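PDB 1VKO: inositol-3-phosphate synthase from Caenorhabditis elegans, which belongs to the inositol-3-phosphate synthase family of Rossmann-fold enzymes, binds NAD, and is found here in an assembly of four copies of the chain. Local coordinates for residues A[219-222]-A[223-226]; A[285-288]-A[289-293]; A[201-204]-A[205-209]; A[164-167]-A[168-171]; A[455-458]-A[459-463]. All coordinates share one frame; numbering follows the deposited sequence.

Contact 1. Residues A[219-222]-A[223-226]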
loop_
_atom_site.group_PDB
_atom_site.type_symbol
_atom_site.label_atom_id
_atom_site.label_comp_id
_atom_site.label_asym_id
_atom_site.label_seq_id
_atom_site.Cartn_x
_atom_site.Cartn_y
_atom_site.Cartn_z
ATOM N N ASN A 219 18.202 -48.116 6.235
ATOM C CA ASN A 219 17.104 -49.055 6.386
ATOM C C ASN A 219 15.964 -48.303 7.049
ATOM O O ASN A 219 16.079 -47.919 8.219
ATOM C CB ASN A 219 17.543 -50.249 7.252
ATOM C CG ASN A 219 16.512 -51.386 7.296
ATOM O OD1 ASN A 219 15.302 -51.168 7.479
ATOM N ND2 ASN A 219 17.005 -52.618 7.173
ATOM N N LYS A 220 14.887 -48.110 6.296
ATOM C CA LYS A 220 13.749 -47.287 6.705
ATOM C C LYS A 220 12.889 -47.958 7.766
ATOM O O LYS A 220 12.171 -47.271 8.525
ATOM C CB LYS A 220 12.871 -46.878 5.484
ATOM C CG LYS A 220 13.657 -46.107 4.430
ATOM C CD LYS A 220 12.837 -45.490 3.282
ATOM C CE LYS A 220 13.742 -44.666 2.349
ATOM N NZ LYS A 220 12.940 -43.855 1.365
ATOM N N LEU A 221 12.937 -49.290 7.805
ATOM C CA LEU A 221 12.207 -50.056 8.828
ATOM C C LEU A 221 12.917 -49.980 10.175
ATOM O O LEU A 221 12.265 -49.900 11.226
ATOM C CB LEU A 221 11.982 -51.519 8.419
ATOM C CG LEU A 221 11.339 -52.421 9.497
ATOM C CD1 LEU A 221 9.848 -52.088 9.689
ATOM C CD2 LEU A 221 11.514 -53.897 9.157
ATOM N N GLU A 222 14.246 -49.982 10.162
ATOM C CA GLU A 222 14.968 -49.689 11.391
ATOM C C GLU A 222 14.672 -48.278 11.843
ATOM O O GLU A 222 14.471 -48.048 13.026
ATOM C CB GLU A 222 16.440 -49.844 11.201
ATOM C CG GLU A 222 16.914 -51.278 11.173
ATOM C CD GLU A 222 18.277 -51.396 11.810
ATOM O OE1 GLU A 222 19.154 -50.578 11.417
ATOM O OE2 GLU A 222 18.446 -52.268 12.708
ATOM N N HIS A 223 14.569 -47.339 10.890
ATOM C CA HIS A 223 14.172 -45.976 11.229
ATOM C C HIS A 223 12.808 -45.927 11.873
ATOM O O HIS A 223 12.646 -45.292 12.918
ATOM C CB HIS A 223 14.279 -45.039 10.045
ATOM C CG HIS A 223 15.688 -44.835 9.600
ATOM N ND1 HIS A 223 16.028 -44.533 8.298
ATOM C CD2 HIS A 223 16.852 -44.930 10.281
ATOM C CE1 HIS A 223 17.344 -44.459 8.195
ATOM N NE2 HIS A 223 17.867 -44.694 9.384
ATOM N N LEU A 224 11.855 -46.644 11.275
ATOM C CA LEU A 224 10.488 -46.743 11.787
ATOM C C LEU A 224 10.473 -47.197 13.229
ATOM O O LEU A 224 9.758 -46.644 14.060
ATOM C CB LEU A 224 9.672 -47.709 10.924
ATOM C CG LEU A 224 8.305 -48.064 11.472
ATOM C CD1 LEU A 224 7.460 -46.843 11.679
ATOM C CD2 LEU A 224 7.640 -48.991 10.482
ATOM N N GLU A 225 11.275 -48.212 13.507
ATOM C CA GLU A 225 11.354 -48.805 14.822
ATOM C C GLU A 225 12.011 -47.858 15.803
ATOM O O GLU A 225 11.686 -47.867 16.982
ATOM C CB GLU A 225 12.159 -50.101 14.746
ATOM C CG GLU A 225 11.334 -51.312 14.346
ATOM C CD GLU A 225 10.203 -51.602 15.313
ATOM O OE1 GLU A 225 10.302 -51.270 16.527
ATOM O OE2 GLU A 225 9.201 -52.164 14.855
ATOM N N HIS A 226 12.941 -47.042 15.312
ATOM C CA HIS A 226 13.706 -46.159 16.186
ATOM C C HIS A 226 12.792 -45.077 16.735
ATOM O O HIS A 226 12.825 -44.783 17.940
ATOM C CB HIS A 226 14.848 -45.520 15.413
ATOM C CG HIS A 226 15.730 -44.639 16.241
ATOM N ND1 HIS A 226 17.046 -44.945 16.506
ATOM C CD2 HIS A 226 15.493 -43.450 16.843
ATOM C CE1 HIS A 226 17.587 -43.980 17.227
ATOM N NE2 HIS A 226 16.666 -43.059 17.443
#

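Contact 2. Residues A[285-288]-A[289-293]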
loop_
_atom_site.group_PDB
_atom_site.type_symbol
_atom_site.label_atom_id
_atom_site.label_comp_id
_atom_site.label_asym_id
_atom_site.label_seq_id
_atom_site.Cartn_x
_atom_site.Cartn_y
_atom_site.Cartn_z
ATOM N N PHE A 285 7.561 -40.969 10.394
ATOM C CA PHE A 285 6.895 -40.388 11.545
ATOM C C PHE A 285 5.394 -40.656 11.574
ATOM O O PHE A 285 4.889 -41.080 12.588
ATOM C CB PHE A 285 7.167 -38.892 11.673
ATOM C CG PHE A 285 8.554 -38.562 12.069
ATOM C CD1 PHE A 285 8.909 -38.551 13.427
ATOM C CD2 PHE A 285 9.530 -38.274 11.111
ATOM C CE1 PHE A 285 10.234 -38.234 13.824
ATOM C CE2 PHE A 285 10.871 -37.942 11.490
ATOM C CZ PHE A 285 11.225 -37.933 12.867
ATOM N N ALA A 286 4.656 -40.424 10.489
ATOM C CA ALA A 286 3.207 -40.635 10.593
ATOM C C ALA A 286 2.948 -42.072 11.014
ATOM O O ALA A 286 2.158 -42.325 11.942
ATOM C CB ALA A 286 2.476 -40.281 9.294
ATOM N N VAL A 287 3.644 -43.009 10.364
ATOM C CA VAL A 287 3.546 -44.450 10.710
ATOM C C VAL A 287 3.989 -44.774 12.151
ATOM O O VAL A 287 3.279 -45.450 12.886
ATOM C CB VAL A 287 4.239 -45.314 9.633
ATOM C CG1 VAL A 287 4.253 -46.790 10.012
ATOM C CG2 VAL A 287 3.503 -45.166 8.310
ATOM N N ALA A 288 5.128 -44.255 12.586
ATOM C CA ALA A 288 5.570 -44.506 13.957
ATOM C C ALA A 288 4.555 -44.026 15.006
ATOM O O ALA A 288 4.472 -44.581 16.109
ATOM C CB ALA A 288 6.886 -43.869 14.187
ATOM N N SER A 289 3.796 -42.988 14.642
ATOM C CA SER A 289 2.854 -42.308 15.528
ATOM C C SER A 289 1.636 -43.185 15.663
ATOM O O SER A 289 1.233 -43.532 16.782
ATOM C CB SER A 289 2.448 -40.931 14.964
ATOM O OG SER A 289 3.594 -40.151 14.693
ATOM N N ILE A 290 1.077 -43.551 14.514
ATOM C CA ILE A 290 -0.132 -44.340 14.475
ATOM C C ILE A 290 0.100 -45.674 15.147
ATOM O O ILE A 290 -0.652 -46.036 16.043
ATOM C CB ILE A 290 -0.625 -44.545 13.030
ATOM C CG1 ILE A 290 -1.057 -43.214 12.434
ATOM C CG2 ILE A 290 -1.767 -45.540 13.014
ATOM C CD1 ILE A 290 -1.018 -43.206 10.900
ATOM N N LEU A 291 1.155 -46.378 14.746
ATOM C CA LEU A 291 1.461 -47.691 15.335
ATOM C C LEU A 291 1.610 -47.665 16.850
ATOM O O LEU A 291 1.325 -48.650 17.504
ATOM C CB LEU A 291 2.669 -48.370 14.648
ATOM C CG LEU A 291 2.367 -48.648 13.173
ATOM C CD1 LEU A 291 3.611 -48.970 12.494
ATOM C CD2 LEU A 291 1.415 -49.783 13.020
ATOM N N GLU A 292 2.000 -46.515 17.393
ATOM C CA GLU A 292 2.086 -46.300 18.851
ATOM C C GLU A 292 0.873 -45.625 19.497
ATOM O O GLU A 292 0.941 -45.201 20.655
ATOM C CB GLU A 292 3.323 -45.476 19.168
ATOM C CG GLU A 292 4.620 -46.181 18.835
ATOM C CD GLU A 292 4.784 -47.465 19.627
ATOM O OE1 GLU A 292 4.171 -47.553 20.722
ATOM O OE2 GLU A 292 5.511 -48.376 19.157
ATOM N N GLY A 293 -0.227 -45.493 18.764
ATOM C CA GLY A 293 -1.420 -44.880 19.342
ATOM C C GLY A 293 -1.368 -43.375 19.585
ATOM O O GLY A 293 -2.282 -42.814 20.208
#

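Contact 3. Residues A[201-204]-A[205-209]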
loop_
_atom_site.group_PDB
_atom_site.type_symbol
_atom_site.label_atom_id
_atom_site.label_comp_id
_atom_site.label_asym_id
_atom_site.label_seq_id
_atom_site.Cartn_x
_atom_site.Cartn_y
_atom_site.Cartn_z
ATOM N N ASP A 201 17.135 -36.021 -0.207
ATOM C CA ASP A 201 16.287 -35.910 -1.395
ATOM C C ASP A 201 14.828 -35.422 -1.202
ATOM O O ASP A 201 14.152 -35.034 -2.196
ATOM C CB ASP A 201 16.345 -37.252 -2.165
ATOM C CG ASP A 201 16.566 -38.512 -1.221
ATOM O OD1 ASP A 201 17.426 -38.482 -0.281
ATOM O OD2 ASP A 201 15.917 -39.592 -1.365
ATOM N N PHE A 202 14.330 -35.403 0.039
ATOM C CA PHE A 202 12.962 -34.904 0.311
ATOM C C PHE A 202 12.865 -33.433 0.733
ATOM O O PHE A 202 11.756 -32.925 0.838
ATOM C CB PHE A 202 12.173 -35.818 1.294
ATOM C CG PHE A 202 11.728 -37.146 0.692
ATOM C CD1 PHE A 202 12.586 -38.224 0.641
ATOM C CD2 PHE A 202 10.450 -37.305 0.161
ATOM C CE1 PHE A 202 12.210 -39.441 0.043
ATOM C CE2 PHE A 202 10.065 -38.522 -0.408
ATOM C CZ PHE A 202 10.943 -39.580 -0.460
ATOM N N ILE A 203 13.985 -32.720 0.952
ATOM C CA ILE A 203 13.912 -31.253 1.250
ATOM C C ILE A 203 14.879 -30.435 0.400
ATOM O O ILE A 203 15.578 -31.025 -0.440
ATOM C CB ILE A 203 14.149 -30.947 2.755
ATOM C CG1 ILE A 203 15.601 -31.160 3.138
ATOM C CG2 ILE A 203 13.263 -31.809 3.653
ATOM C CD1 ILE A 203 15.798 -31.364 4.629
ATOM N N ALA A 204 14.924 -29.097 0.588
ATOM C CA ALA A 204 15.871 -28.225 -0.146
ATOM C C ALA A 204 17.324 -28.640 0.101
ATOM O O ALA A 204 17.805 -28.638 1.240
ATOM C CB ALA A 204 15.688 -26.781 0.238
ATOM N N SER A 205 18.027 -28.983 -0.975
ATOM C CA SER A 205 19.439 -29.393 -0.863
ATOM C C SER A 205 20.312 -28.418 -0.022
ATOM O O SER A 205 21.415 -28.778 0.436
ATOM C CB SER A 205 20.040 -29.702 -2.259
ATOM O OG SER A 205 20.474 -28.540 -2.932
ATOM N N ASN A 206 19.794 -27.215 0.228
ATOM C CA ASN A 206 20.531 -26.224 1.017
ATOM C C ASN A 206 20.586 -26.487 2.558
ATOM O O ASN A 206 21.222 -25.736 3.321
ATOM C CB ASN A 206 20.215 -24.739 0.592
ATOM C CG ASN A 206 18.760 -24.311 0.858
ATOM O OD1 ASN A 206 18.223 -24.540 1.958
ATOM N ND2 ASN A 206 18.126 -23.646 -0.146
ATOM N N GLN A 207 19.974 -27.600 2.970
ATOM C CA GLN A 207 19.867 -27.980 4.377
ATOM C C GLN A 207 20.942 -28.964 4.853
ATOM O O GLN A 207 20.890 -29.392 6.000
ATOM C CB GLN A 207 18.467 -28.575 4.684
ATOM C CG GLN A 207 17.281 -27.667 4.301
ATOM C CD GLN A 207 17.154 -26.468 5.223
ATOM O OE1 GLN A 207 17.221 -26.607 6.468
ATOM N NE2 GLN A 207 16.979 -25.287 4.627
ATOM N N GLY A 208 21.902 -29.298 3.982
ATOM C CA GLY A 208 22.925 -30.332 4.235
ATOM C C GLY A 208 23.840 -30.000 5.397
ATOM O O GLY A 208 23.983 -30.798 6.321
ATOM N N ASP A 209 24.453 -28.814 5.320
ATOM C CA ASP A 209 25.201 -28.161 6.414
ATOM C C ASP A 209 24.581 -28.259 7.828
ATOM O O ASP A 209 25.315 -28.380 8.818
ATOM C CB ASP A 209 25.389 -26.657 6.095
ATOM C CG ASP A 209 26.760 -26.326 5.504
ATOM O OD1 ASP A 209 27.703 -27.145 5.652
ATOM O OD2 ASP A 209 26.984 -25.246 4.895
#

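Contact 4. Residues A[164-167]-A[168-171]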
loop_
_atom_site.group_PDB
_atom_site.type_symbol
_atom_site.label_atom_id
_atom_site.label_comp_id
_atom_site.label_asym_id
_atom_site.label_seq_id
_atom_site.Cartn_x
_atom_site.Cartn_y
_atom_site.Cartn_z
ATOM N N SER A 164 21.572 -28.386 17.882
ATOM C CA SER A 164 21.495 -27.148 18.651
ATOM C C SER A 164 20.441 -27.232 19.732
ATOM O O SER A 164 19.313 -27.684 19.468
ATOM C CB SER A 164 21.168 -25.978 17.738
ATOM O OG SER A 164 22.185 -25.824 16.768
ATOM N N ASN A 165 20.802 -26.798 20.937
ATOM C CA ASN A 165 19.866 -26.771 22.068
ATOM C C ASN A 165 18.912 -25.597 21.886
ATOM O O ASN A 165 19.243 -24.628 21.212
ATOM C CB ASN A 165 20.620 -26.615 23.404
ATOM C CG ASN A 165 21.353 -25.296 23.495
ATOM O OD1 ASN A 165 20.734 -24.231 23.701
ATOM N ND2 ASN A 165 22.666 -25.337 23.292
ATOM N N LEU A 166 17.765 -25.664 22.550
ATOM C CA LEU A 166 16.676 -24.734 22.340
ATOM C C LEU A 166 16.988 -23.291 22.698
ATOM O O LEU A 166 16.211 -22.389 22.363
ATOM C CB LEU A 166 15.404 -25.228 23.052
ATOM C CG LEU A 166 14.755 -26.477 22.443
ATOM C CD1 LEU A 166 13.256 -26.427 22.528
ATOM C CD2 LEU A 166 15.141 -26.667 20.988
ATOM N N TYR A 167 18.118 -23.068 23.372
ATOM C CA TYR A 167 18.595 -21.708 23.610
ATOM C C TYR A 167 19.311 -21.177 22.370
ATOM O O TYR A 167 18.978 -20.096 21.892
ATOM C CB TYR A 167 19.448 -21.622 24.886
ATOM C CG TYR A 167 20.203 -20.316 25.077
ATOM C CD1 TYR A 167 19.533 -19.116 25.310
ATOM C CD2 TYR A 167 21.591 -20.289 24.998
ATOM C CE1 TYR A 167 20.246 -17.925 25.474
ATOM C CE2 TYR A 167 22.306 -19.123 25.156
ATOM C CZ TYR A 167 21.638 -17.941 25.391
ATOM O OH TYR A 167 22.380 -16.786 25.543
ATOM N N GLU A 168 20.245 -21.950 21.814
ATOM C CA GLU A 168 20.919 -21.572 20.563
ATOM C C GLU A 168 19.909 -21.490 19.448
ATOM O O GLU A 168 20.049 -20.703 18.474
ATOM C CB GLU A 168 21.925 -22.631 20.157
ATOM C CG GLU A 168 23.084 -22.895 21.101
ATOM C CD GLU A 168 23.956 -24.062 20.617
ATOM O OE1 GLU A 168 23.434 -25.191 20.433
ATOM O OE2 GLU A 168 25.169 -23.854 20.404
ATOM N N ALA A 169 18.907 -22.353 19.566
ATOM C CA ALA A 169 17.783 -22.387 18.665
ATOM C C ALA A 169 16.952 -21.072 18.656
ATOM O O ALA A 169 16.367 -20.724 17.649
ATOM C CB ALA A 169 16.912 -23.570 19.039
ATOM N N MET A 170 16.851 -20.399 19.798
ATOM C CA MET A 170 16.164 -19.119 19.920
ATOM C C MET A 170 16.946 -17.968 19.284
ATOM O O MET A 170 16.352 -17.050 18.649
ATOM C CB MET A 170 15.984 -18.774 21.364
ATOM C CG MET A 170 14.933 -19.533 22.089
ATOM S SD MET A 170 14.809 -18.683 23.661
ATOM C CE MET A 170 13.136 -19.157 23.922
ATOM N N GLY A 171 18.262 -18.007 19.475
ATOM C CA GLY A 171 19.169 -17.046 18.892
ATOM C C GLY A 171 19.143 -17.166 17.386
ATOM O O GLY A 171 19.205 -16.154 16.662
#

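Contact 5. Residues A[455-458]-A[459-463]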
loop_
_atom_site.group_PDB
_atom_site.type_symbol
_atom_site.label_atom_id
_atom_site.label_comp_id
_atom_site.label_asym_id
_atom_site.label_seq_id
_atom_site.Cartn_x
_atom_site.Cartn_y
_atom_site.Cartn_z
ATOM N N THR A 455 -7.164 -31.659 19.268
ATOM C CA THR A 455 -6.999 -33.103 19.078
ATOM C C THR A 455 -7.276 -33.896 20.361
ATOM O O THR A 455 -8.039 -34.858 20.336
ATOM C CB THR A 455 -5.618 -33.447 18.526
ATOM O OG1 THR A 455 -5.481 -32.893 17.214
ATOM C CG2 THR A 455 -5.514 -34.960 18.281
ATOM N N GLU A 456 -6.656 -33.480 21.467
ATOM C CA GLU A 456 -6.879 -34.121 22.761
ATOM C C GLU A 456 -8.348 -34.043 23.150
ATOM O O GLU A 456 -8.888 -34.979 23.743
ATOM C CB GLU A 456 -6.026 -33.473 23.848
ATOM C CG GLU A 456 -5.910 -34.285 25.131
ATOM C CD GLU A 456 -7.155 -34.232 25.989
ATOM O OE1 GLU A 456 -7.722 -33.127 26.136
ATOM O OE2 GLU A 456 -7.570 -35.293 26.535
ATOM N N LEU A 457 -8.989 -32.922 22.824
ATOM C CA LEU A 457 -10.400 -32.751 23.098
ATOM C C LEU A 457 -11.180 -33.749 22.265
ATOM O O LEU A 457 -12.025 -34.465 22.797
ATOM C CB LEU A 457 -10.877 -31.318 22.827
ATOM C CG LEU A 457 -12.408 -31.188 22.668
ATOM C CD1 LEU A 457 -13.157 -31.518 23.985
ATOM C CD2 LEU A 457 -12.827 -29.854 22.119
ATOM N N ALA A 458 -10.903 -33.824 20.968
ATOM C CA ALA A 458 -11.628 -34.779 20.135
ATOM C C ALA A 458 -11.414 -36.228 20.634
ATOM O O ALA A 458 -12.299 -37.101 20.487
ATOM C CB ALA A 458 -11.239 -34.622 18.672
ATOM N N SER A 459 -10.245 -36.477 21.234
ATOM C CA SER A 459 -9.925 -37.800 21.737
ATOM C C SER A 459 -10.841 -38.139 22.906
ATOM O O SER A 459 -10.908 -39.298 23.305
ATOM C CB SER A 459 -8.445 -37.920 22.119
ATOM O OG SER A 459 -8.216 -37.616 23.481
ATOM N N ARG A 460 -11.555 -37.126 23.421
ATOM C CA ARG A 460 -12.494 -37.247 24.555
ATOM C C ARG A 460 -13.969 -37.260 24.170
ATOM O O ARG A 460 -14.844 -37.367 25.024
ATOM C CB ARG A 460 -12.266 -36.139 25.595
ATOM C CG ARG A 460 -11.130 -36.457 26.554
ATOM C CD ARG A 460 -10.956 -35.444 27.699
ATOM N NE ARG A 460 -10.359 -34.193 27.230
ATOM C CZ ARG A 460 -10.921 -32.985 27.270
ATOM N NH1 ARG A 460 -12.127 -32.778 27.783
ATOM N NH2 ARG A 460 -10.242 -31.955 26.797
ATOM N N VAL A 461 -14.260 -37.142 22.890
ATOM C CA VAL A 461 -15.650 -37.098 22.454
ATOM C C VAL A 461 -16.034 -38.425 21.792
ATOM O O VAL A 461 -15.256 -38.984 21.021
ATOM C CB VAL A 461 -15.909 -35.906 21.481
ATOM C CG1 VAL A 461 -17.364 -35.872 21.028
ATOM C CG2 VAL A 461 -15.511 -34.574 22.125
ATOM N N SER A 462 -17.234 -38.911 22.098
ATOM C CA SER A 462 -17.831 -40.026 21.351
ATOM C C SER A 462 -19.330 -39.791 21.143
ATOM O O SER A 462 -19.920 -38.943 21.784
ATOM C CB SER A 462 -17.582 -41.345 22.081
ATOM O OG SER A 462 -18.147 -41.310 23.385
ATOM N N TYR A 463 -19.941 -40.539 20.235
ATOM C CA TYR A 463 -21.365 -40.356 19.931
ATOM C C TYR A 463 -22.019 -41.709 19.602
ATOM O O TYR A 463 -21.338 -42.662 19.257
ATOM C CB TYR A 463 -21.536 -39.359 18.764
ATOM C CG TYR A 463 -21.098 -39.924 17.435
ATOM C CD1 TYR A 463 -19.748 -40.130 17.155
ATOM C CD2 TYR A 463 -22.031 -40.283 16.477
ATOM C CE1 TYR A 463 -19.342 -40.671 15.961
ATOM C CE2 TYR A 463 -21.633 -40.824 15.257
ATOM C CZ TYR A 463 -20.287 -41.019 15.001
ATOM O OH TYR A 463 -19.869 -41.568 13.790
HETATM O O HOH W 1 -14.188 -38.347 18.762
#

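Contact 1. Residues A[219-222]-A[223-226]
Asn219 meets His223 in two ways through a single atom, its carbonyl oxygen. Asn219 O accepts a hydrogen bond from His223 N at 3.1 Å. The same oxygen also lies over the middle of the imidazole face of His223, 3.3 Å above the ring plane. The ring comes under this oxygen because CG of His223 stands on the side of its own backbone N (chi1 -66°), folding the imidazole back along the first turn. The Asn219 side chain serves the same turn as the N-cap: Asn219 OD1 accepts from Glu222 N at 3.1 Å, with the donor well above the carbonyl plane, and takes a second, weak bond from Leu221 N. Lys220 follows, its carbonyl bonded to Leu224 (Lys220 O to Leu224 N, 2.8 Å), while its ammonium group leaves the turn for the carbonyls of Glu276 and Val279. These bonds start helix 220-238, which leads into strand 242-247 of the parallel sheet in the Rossmann-type domain. Leu221 O receives Glu225 N at 3.0 Å, and CB and CG of Glu225 rest against that same oxygen. Beside this bond the two leucines pass at a slant, branch against branch, with Leu221 CD1 3.9 Å from Leu224 CD2; Leu224 also packs on Ile284 of helix 281-291. Glu222 O closes the next turn on His226 N at 2.9 Å. Rotation of the His223 ring is fixed at both nitrogens, ND1 by the hydroxyl of Tyr199 and NE2 by the carbonyl of Pro216.

Contact 2. Residues A[285-288]-A[289-293]
Phe285 O is reached by Ser289 N at 3.0 Å, one of the i to i+4 backbone bonds in the last turns of helix 281-291. Ile290 N to Ala286 O and Leu291 N to Val287 O follow, both 3.0 Å and both nearly straight at hydrogen. The run then slackens: Glu292 N reaches Ala288 O only through a weak bond of 3.4 Å. Beyond it the helix ends in a Schellman motif, in which Gly293 N turns back to Ile290 O at 2.8 Å and the N-H of the residue after the glycine bonds to Ser289 O. Gly293 is the C-prime residue and has the positive phi (72°) of that position. The helix stands next to strand 295-298 of the parallel sheet in the NAD-binding Rossmann domain.

Among the side chains, Ser289 bends back to its own helix. With OG beside the backbone N (chi1 -54°), the hydroxyl donates to Phe285 O at 2.6 Å from above the carbonyl plane, so that one carbonyl takes both the hydroxyl and the amide of Ser289 and the buried OG is satisfied locally. Val287 and Leu291 lie alongside each other and point the same way, their methyls pressed together unusually closely, Val287 CG1 to Leu291 CD1 being 3.4 Å. Ile290 lays CG1 and CD1 over Ala286 O, and its side chain also packs on Leu309 of helix 307-316. Glu292 sets CG against Ala288 O, while its OE2 forms salt bridges with Arg228 and Arg232 of helix 220-238.

Contact 3. Residues A[201-204]-A[205-209]
Ile203 and Gln207 cross at about a right angle, the end of the isoleucine passing over the aliphatic base of the glutamine. Ile203 CD1 is 3.9 Å from Gln207 CB, and both CD1 and CG1 of Ile203 also touch Gln207 CG, so the packing is hydrocarbon on hydrocarbon. Gln207 bends at chi2 (-72°), which turns its amide away from the isoleucine and back over its neighbour Asn206. There Gln207 NE2 donates to Asn206 OD1 at 3.0 Å, arriving almost head-on to the C=O bond, although the acceptor is tilted out of the plane of the Gln207 amide. The Asn206 amide in turn lies beside the methyl of Ala204, with Asn206 OD1 3.8 Å from Ala204 CB and the amide nitrogen at a similar distance. One backbone bond between the segments, Gln207 N to Ala204 O at 3.0 Å, closes the turn that opens the short 3-10 segment; CG of Gln207 also packs against that carbonyl oxygen at 3.3 Å.

The two amides have further partners that hold them in this mutual pose: Asn206 ND2 donates to the carbonyl of Lys362, and Gln207 OE1 accepts from Asn359. Ile203 comes within about 4 Å of the bound NAD. Residues 201-209 belong to the connection between helices 178-188 and 220-238 and lie against helix 359-363, where Asn363 bonds to Ala204 N and packs on both Ile203 and Gln207, while Glu366 just beyond that helix accepts from Ser205 N.

Contact 4. Residues A[164-167]-A[168-171]
A capping box between Asn165 and Glu168 starts helix 168-173, each residue offering its side chain to the backbone N-H of the other. In one direction Asn165 N donates to Glu168 OE1 at 3.1 Å, and the oxygen accepts with its anti lone pair, the one away from OE2. In the other, Asn165 OD1 accepts from Glu168 N at 3.0 Å, the donor above the plane of the amide. The same OD1 takes Tyr167 N at 2.9 Å, closer to that plane, so one oxygen serves two amide N-H groups of the first turn. CG of Asn165 is set between its backbone N and carbonyl carbon (chi1 64°), which brings the amide over the turn. The glutamate runs extended back towards it, and the two side chains cross at roughly 90° with amide and carboxylate planes almost parallel. OE1 of Glu168 also lies against CA and CB of Ser164.

This cap lies in the connection that follows strand 154-159, an outermost strand of the parallel Rossmann sheet within the chain. Next to the box, Ala169 N bonds to Asn165 O at 2.8 Å in the carbonyl plane; after a weak bond from Met170 N to Leu166 O, Gly171 N bonds to Tyr167 O at 3.3 Å. On the buried flank Ala169 CB packs 3.5 Å from Leu166 CA, and Leu166 itself meets Val93 of helix 87-100. Met170 passes its CG by Leu166 O and carries its thioether towards Leu184 and Met188 of helix 178-188, the helix whose Glu182 bonds the Tyr167 hydroxyl.

Contact 5. Residues A[455-458]-A[459-463]
Glu456 OE1 is gripped by two nitrogens of one guanidinium, Arg460 NH2 at 2.9 Å and Arg460 NE at 3.0 Å, in an i to i+4 salt bridge at the end of helix 440-458, where the chain turns into strand 461-464 of the antiparallel sheet. The approach is side-on: NE also reaches Glu456 OE2 at 3.1 Å, and the carboxylate and guanidinium are nearly coplanar, 11° apart. A bend in Arg460 at chi3 (-74°) swings this edge to the acid, while Leu457 CD1 lies over one face of the guanidinium. Carbonyls of Val71 and Pro147 take further N-H groups of the arginine, and Glu456 OE2 also accepts from Arg75 N, so both partners of the buried ion pair have further hydrogen bonds. The helix ends as Ser459 N bonds to Thr455 O and Ser459 OG donates to Glu456 O at 2.7 Å. A type I turn from Ala458 to Val461 then carries the chain into the strand, whose Tyr463 bonds Gln528 of the second subunit. Ala458 O accepts Val461 N at 3.1 Å from high above its carbonyl plane, and one water donates both to Ala458 O at 2.8 Å and to Val461 O at 2.6 Å.

From the N terminus the contacts follow in the order 4, 3, 1, 2, 5, in series: each is local, between adjoining segments, so none closes a long loop, nests or crosses. Contact 4 leads from strand 154-159 into helix 168-173. Contact 3 folds part of the connection before helix 220-238, which contact 1 begins. Contact 2 closes helix 281-291 ahead of strand 295-298. Contacts 1 and 2 touch through Leu224, packed on Val287 and Ala288, so their two helices meet there. These four all have a side chain within about 10 Å of the NAD. Contact 5, centred about 37 Å from contact 3 on the opposite side of the chain's centre, joins helix 440-458 to the antiparallel sheet.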